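Local coordinates for protein lysine-sensitive aspartokinase 3 (Escherichia coli, PDB 2J0X) that catalyses the ATP-dependent phosphorylation of L-aspartate to 4-phospho-L-aspartate, the first step toward lysine, and is allosterically inhibited by lysine, at residues G330-H335 with Q368-E373; H335-D340 with L351-T356. One frame throughout, in Å; residues are numbered along the deposited sequence.

Contact 1: G330-H335 with Q368-E373; sequences GILARH and QSLLME
Helix 330-334 and helix 368-373 run antiparallel at 165°, their axes 10.4 Å apart, which sets Ile331 beside Glu373 and His335, just past the end of its helix, beside Leu370. Leu370 fills the middle. A chi1 of 176° swings CG of Leu370 away from its backbone N, and the two methyls reach across the groove: CD1 of Leu370 lies 3.4 Å from CG2 of Ile331 and also sits over one face of the His335 imidazole, 3.7 Å from the ring centroid in a CH-pi contact, while CD2 of Leu370 faces CD2 of Leu332 at 4.1 Å. Further along the groove, CD1 of Ile331 packs 3.9 Å from CB of Glu373. Beyond CG the glutamate chain is extended, and its carboxylate serves two partners. NE2 of His335 donates to OE1 of Glu373 over 2.7 Å, nearly straight and in the ring plane, although it meets the oxygen from above the carboxylate plane. The other oxygen, OE2 of Glu373, takes NE of Arg334 at 2.9 Å in a salt bridge whose guanidinium and carboxylate planes are only 12° apart; NH2 adds a weak second bond. With an alanine at His335, OE1 of Glu373 would probably be left without this donor and CD1 of Leu370 without its covering ring. Thus one carboxylate, shared by imidazole and guanidinium, pins together two ACT-domain helices beside an apolar seam.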
loop_
_atom_site.group_PDB
_atom_site.type_symbol
_atom_site.label_atom_id
_atom_site.label_comp_id
_atom_site.label_asym_id
_atom_site.label_seq_id
_atom_site.Cartn_x
_atom_site.Cartn_y
_atom_site.Cartn_z
ATOM N N GLY A 330 -1.426 -2.684 8.289
ATOM C CA GLY A 330 -1.958 -2.644 9.632
ATOM C C GLY A 330 -0.789 -2.987 10.539
ATOM O O GLY A 330 -0.483 -2.266 11.492
ATOM N N ILE A 331 -0.122 -4.097 10.228
ATOM C CA ILE A 331 1.034 -4.529 10.997
ATOM C C ILE A 331 2.043 -3.395 11.078
ATOM O O ILE A 331 2.501 -3.032 12.165
ATOM C CB ILE A 331 1.770 -5.722 10.346
ATOM C CG1 ILE A 331 0.948 -6.998 10.478
ATOM C CG2 ILE A 331 3.135 -5.925 11.014
ATOM C CD1 ILE A 331 1.706 -8.228 10.024
ATOM N N LEU A 332 2.405 -2.844 9.924
ATOM C CA LEU A 332 3.381 -1.760 9.898
ATOM C C LEU A 332 2.979 -0.601 10.811
ATOM O O LEU A 332 3.803 -0.091 11.567
ATOM C CB LEU A 332 3.597 -1.250 8.469
ATOM C CG LEU A 332 4.433 -2.113 7.517
ATOM C CD1 LEU A 332 4.473 -1.462 6.131
ATOM C CD2 LEU A 332 5.845 -2.281 8.081
ATOM N N ALA A 333 1.718 -0.186 10.749
ATOM C CA ALA A 333 1.278 0.908 11.599
ATOM C C ALA A 333 1.497 0.499 13.060
ATOM O O ALA A 333 2.190 1.194 13.801
ATOM C CB ALA A 333 -0.200 1.228 11.337
ATOM N N ARG A 334 0.924 -0.637 13.460
ATOM C CA ARG A 334 1.062 -1.134 14.831
ATOM C C ARG A 334 2.509 -1.054 15.330
ATOM O O ARG A 334 2.756 -0.775 16.509
ATOM C CB ARG A 334 0.552 -2.588 14.933
ATOM C CG ARG A 334 1.033 -3.346 16.189
ATOM C CD ARG A 334 0.312 -4.674 16.453
ATOM N NE ARG A 334 0.206 -5.529 15.274
ATOM C CZ ARG A 334 -0.760 -5.427 14.364
ATOM N NH1 ARG A 334 -1.708 -4.504 14.499
ATOM N NH2 ARG A 334 -0.783 -6.245 13.318
ATOM N N HIS A 335 3.460 -1.300 14.433
ATOM C CA HIS A 335 4.872 -1.259 14.796
ATOM C C HIS A 335 5.486 0.139 14.692
ATOM O O HIS A 335 6.708 0.291 14.610
ATOM C CB HIS A 335 5.659 -2.237 13.924
ATOM C CG HIS A 335 5.700 -3.630 14.472
ATOM N ND1 HIS A 335 6.783 -4.126 15.166
ATOM C CD2 HIS A 335 4.784 -4.627 14.447
ATOM C CE1 HIS A 335 6.533 -5.366 15.544
ATOM N NE2 HIS A 335 5.326 -5.695 15.121
ATOM N N GLN A 368 13.120 -7.625 14.617
ATOM C CA GLN A 368 12.807 -9.020 14.315
ATOM C C GLN A 368 11.362 -9.316 14.665
ATOM O O GLN A 368 10.764 -10.255 14.135
ATOM C CB GLN A 368 13.734 -9.968 15.077
ATOM C CG GLN A 368 14.979 -10.408 14.298
ATOM C CD GLN A 368 14.698 -11.447 13.206
ATOM O OE1 GLN A 368 13.893 -12.365 13.391
ATOM N NE2 GLN A 368 15.383 -11.319 12.072
ATOM N N SER A 369 10.807 -8.504 15.559
ATOM C CA SER A 369 9.422 -8.653 15.973
ATOM C C SER A 369 8.520 -8.409 14.765
ATOM O O SER A 369 7.643 -9.220 14.445
ATOM C CB SER A 369 9.100 -7.644 17.076
ATOM O OG SER A 369 7.709 -7.624 17.357
ATOM N N LEU A 370 8.756 -7.280 14.103
ATOM C CA LEU A 370 8.001 -6.883 12.925
ATOM C C LEU A 370 8.175 -7.911 11.811
ATOM O O LEU A 370 7.199 -8.411 11.238
ATOM C CB LEU A 370 8.499 -5.518 12.452
ATOM C CG LEU A 370 7.896 -4.976 11.163
ATOM C CD1 LEU A 370 6.376 -4.841 11.323
ATOM C CD2 LEU A 370 8.549 -3.638 10.825
ATOM N N LEU A 371 9.433 -8.221 11.516
ATOM C CA LEU A 371 9.775 -9.183 10.473
ATOM C C LEU A 371 9.094 -10.533 10.672
ATOM O O LEU A 371 8.705 -11.196 9.708
ATOM C CB LEU A 371 11.288 -9.382 10.434
ATOM C CG LEU A 371 12.107 -8.094 10.457
ATOM C CD1 LEU A 371 13.574 -8.442 10.442
ATOM C CD2 LEU A 371 11.757 -7.226 9.265
ATOM N N MET A 372 8.954 -10.954 11.921
ATOM C CA MET A 372 8.306 -12.225 12.172
ATOM C C MET A 372 6.829 -12.088 11.811
ATOM O O MET A 372 6.284 -12.927 11.094
ATOM C CB MET A 372 8.494 -12.641 13.632
ATOM C CG MET A 372 8.024 -14.058 13.940
ATOM S SD MET A 372 9.042 -14.884 15.201
ATOM C CE MET A 372 8.876 -16.647 14.713
ATOM N N GLU A 373 6.198 -11.013 12.278
ATOM C CA GLU A 373 4.791 -10.760 12.006
ATOM C C GLU A 373 4.549 -10.738 10.494
ATOM O O GLU A 373 3.539 -11.256 9.999
ATOM C CB GLU A 373 4.390 -9.418 12.638
ATOM C CG GLU A 373 3.164 -9.473 13.565
ATOM C CD GLU A 373 3.111 -8.297 14.530
ATOM O OE1 GLU A 373 4.079 -8.121 15.303
ATOM O OE2 GLU A 373 2.107 -7.550 14.522
#

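Contact 2: H335-D340 with L351-T356; sequences HNISVD and LTLDTT. With LYS (lysine), chain F.
Ser338 meets Asp354 where strand 338-344 and strand 348-354 pair as an antiparallel hairpin of the ACT domain. CB of Ser338 lies 3.1 Å from OD2 of Asp354, and from there a chi1 of -175° turns OG away from the serine's backbone N. This oxygen is 2.8 Å from OD2 of Asp354, takes a hydrogen bond from the amino group of the bound lysine, and also has Ser321 O of the second subunit as a hydrogen-bonding partner, so the hydroxyl stands where strand, inhibitor and neighbouring chain converge. The backbone pairing rests on N of Asp340, which donates to O of Thr352 at 2.9 Å and nearly straight at 170°. Beside it, apolar side chains meet. CG2 of Val339 packs 3.5 Å from CD1 of Leu351, the two side chains crossing at about a right angle, and CG2 of Ile337 lies 3.7 Å from CD2 of Leu353. N of Val339 holds OXT of the lysine at 2.9 Å. O of Val339 takes N of the lysine at 2.7 Å; at the far end, O of Asp340 receives its NZ, also at 2.7 Å. Ser345 O and Leu325 N of the second subunit also bind it. Strand 338-344, outermost in the sheet of this chain, therefore presents its polar groups to the allosteric inhibitor; Asp340 probably favours the charge at NZ, and Asp354 may do so at the alpha-amino end by way of Ser338.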
loop_
_atom_site.group_PDB
_atom_site.type_symbol
_atom_site.label_atom_id
_atom_site.label_comp_id
_atom_site.label_asym_id
_atom_site.label_seq_id
_atom_site.Cartn_x
_atom_site.Cartn_y
_atom_site.Cartn_z
ATOM N N HIS A 335 3.460 -1.300 14.433
ATOM C CA HIS A 335 4.872 -1.259 14.796
ATOM C C HIS A 335 5.486 0.139 14.692
ATOM O O HIS A 335 6.708 0.291 14.610
ATOM C CB HIS A 335 5.659 -2.237 13.924
ATOM C CG HIS A 335 5.700 -3.630 14.472
ATOM N ND1 HIS A 335 6.783 -4.126 15.166
ATOM C CD2 HIS A 335 4.784 -4.627 14.447
ATOM C CE1 HIS A 335 6.533 -5.366 15.544
ATOM N NE2 HIS A 335 5.326 -5.695 15.121
ATOM N N ASN A 336 4.629 1.156 14.697
ATOM C CA ASN A 336 5.074 2.544 14.621
ATOM C C ASN A 336 5.927 2.878 13.412
ATOM O O ASN A 336 7.010 3.436 13.551
ATOM C CB ASN A 336 5.854 2.922 15.879
ATOM C CG ASN A 336 4.963 3.082 17.083
ATOM O OD1 ASN A 336 3.967 3.805 17.039
ATOM N ND2 ASN A 336 5.317 2.415 18.175
ATOM N N ILE A 337 5.448 2.544 12.224
ATOM C CA ILE A 337 6.205 2.857 11.027
ATOM C C ILE A 337 5.333 3.563 10.004
ATOM O O ILE A 337 4.150 3.256 9.833
ATOM C CB ILE A 337 6.847 1.590 10.403
ATOM C CG1 ILE A 337 8.021 1.140 11.268
ATOM C CG2 ILE A 337 7.338 1.876 8.982
ATOM C CD1 ILE A 337 8.852 0.047 10.635
ATOM N N SER A 338 5.934 4.537 9.342
ATOM C CA SER A 338 5.253 5.300 8.322
ATOM C C SER A 338 5.841 4.879 6.981
ATOM O O SER A 338 7.061 4.862 6.797
ATOM C CB SER A 338 5.476 6.791 8.554
ATOM O OG SER A 338 4.727 7.560 7.634
ATOM N N VAL A 339 4.969 4.515 6.050
ATOM C CA VAL A 339 5.416 4.098 4.738
ATOM C C VAL A 339 5.532 5.314 3.834
ATOM O O VAL A 339 4.654 6.171 3.815
ATOM C CB VAL A 339 4.424 3.080 4.107
ATOM C CG1 VAL A 339 4.871 2.702 2.703
ATOM C CG2 VAL A 339 4.336 1.832 4.977
ATOM N N ASP A 340 6.628 5.401 3.091
ATOM C CA ASP A 340 6.808 6.514 2.165
ATOM C C ASP A 340 6.444 6.055 0.749
ATOM O O ASP A 340 5.309 6.231 0.301
ATOM C CB ASP A 340 8.259 7.026 2.211
ATOM C CG ASP A 340 8.449 8.346 1.450
ATOM O OD1 ASP A 340 7.455 9.067 1.220
ATOM O OD2 ASP A 340 9.600 8.680 1.097
ATOM N N LEU A 351 8.277 -1.296 -0.624
ATOM C CA LEU A 351 8.033 0.007 -0.034
ATOM C C LEU A 351 9.265 0.470 0.729
ATOM O O LEU A 351 10.124 -0.335 1.071
ATOM C CB LEU A 351 6.832 -0.054 0.912
ATOM C CG LEU A 351 7.008 -0.821 2.226
ATOM C CD1 LEU A 351 5.722 -0.759 3.045
ATOM C CD2 LEU A 351 7.361 -2.253 1.927
ATOM N N THR A 352 9.350 1.775 0.972
ATOM C CA THR A 352 10.456 2.357 1.725
ATOM C C THR A 352 9.882 2.952 3.000
ATOM O O THR A 352 8.757 3.446 3.016
ATOM C CB THR A 352 11.161 3.477 0.947
ATOM O OG1 THR A 352 10.233 4.537 0.683
ATOM C CG2 THR A 352 11.715 2.942 -0.362
ATOM N N LEU A 353 10.658 2.900 4.070
ATOM C CA LEU A 353 10.213 3.425 5.351
ATOM C C LEU A 353 10.345 4.943 5.420
ATOM O O LEU A 353 11.379 5.497 5.037
ATOM C CB LEU A 353 11.055 2.817 6.462
ATOM C CG LEU A 353 11.223 1.310 6.357
ATOM C CD1 LEU A 353 12.329 0.849 7.287
ATOM C CD2 LEU A 353 9.902 0.642 6.685
ATOM N N ASP A 354 9.302 5.615 5.902
ATOM C CA ASP A 354 9.344 7.070 6.064
ATOM C C ASP A 354 10.034 7.318 7.405
ATOM O O ASP A 354 9.413 7.223 8.468
ATOM C CB ASP A 354 7.925 7.654 6.068
ATOM C CG ASP A 354 7.861 9.055 6.668
ATOM O OD1 ASP A 354 8.657 9.932 6.276
ATOM O OD2 ASP A 354 6.994 9.282 7.534
ATOM N N THR A 355 11.326 7.621 7.353
ATOM C CA THR A 355 12.096 7.831 8.575
ATOM C C THR A 355 11.626 8.991 9.430
ATOM O O THR A 355 11.772 8.964 10.650
ATOM C CB THR A 355 13.597 8.013 8.276
ATOM O OG1 THR A 355 13.762 8.933 7.191
ATOM C CG2 THR A 355 14.241 6.665 7.930
ATOM N N THR A 356 11.047 10.000 8.794
ATOM C CA THR A 356 10.558 11.173 9.506
ATOM C C THR A 356 9.311 10.880 10.348
ATOM O O THR A 356 9.228 11.288 11.508
ATOM C CB THR A 356 10.260 12.321 8.513
ATOM O OG1 THR A 356 11.476 12.723 7.869
ATOM C CG2 THR A 356 9.664 13.519 9.227
HETATM N N LYS F . 3.165 7.387 5.643
HETATM C CA LYS F . 1.800 6.976 5.309
HETATM C C LYS F . 1.406 5.717 6.091
HETATM O O LYS F . 0.267 5.235 6.034
HETATM C CB LYS F . 1.679 6.739 3.799
HETATM C CG LYS F . 2.198 7.818 2.857
HETATM C CD LYS F . 2.097 7.379 1.398
HETATM C CE LYS F . 2.603 8.407 0.395
HETATM N NZ LYS F . 4.086 8.581 0.377
HETATM O OXT LYS F . 2.306 5.136 6.860
#

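Contact 1 is partly buried and ties together two helices of the ACT range 313-394, whereas contact 2 is wholly buried and joins two neighbouring strands of the sheet, nested within the loop that contact 1 closes. His335 belongs to both contacts, and a Schellman motif with Asn336 as its C-prime residue ends helix 324-334 ahead of strand 338-344. Apolar side chains bridge the layers: Leu332 CD1 packs 3.5 Å from Val339 CG2, and Leu370 CD2 lies 3.7 Å from Ile337 CD1. The helix seam joins an apolar centre to a charged rim; main-chain bonding dominates the strands, where lysine is bound between subunits. Both contacts touch the second subunit, contact 2 more extensively.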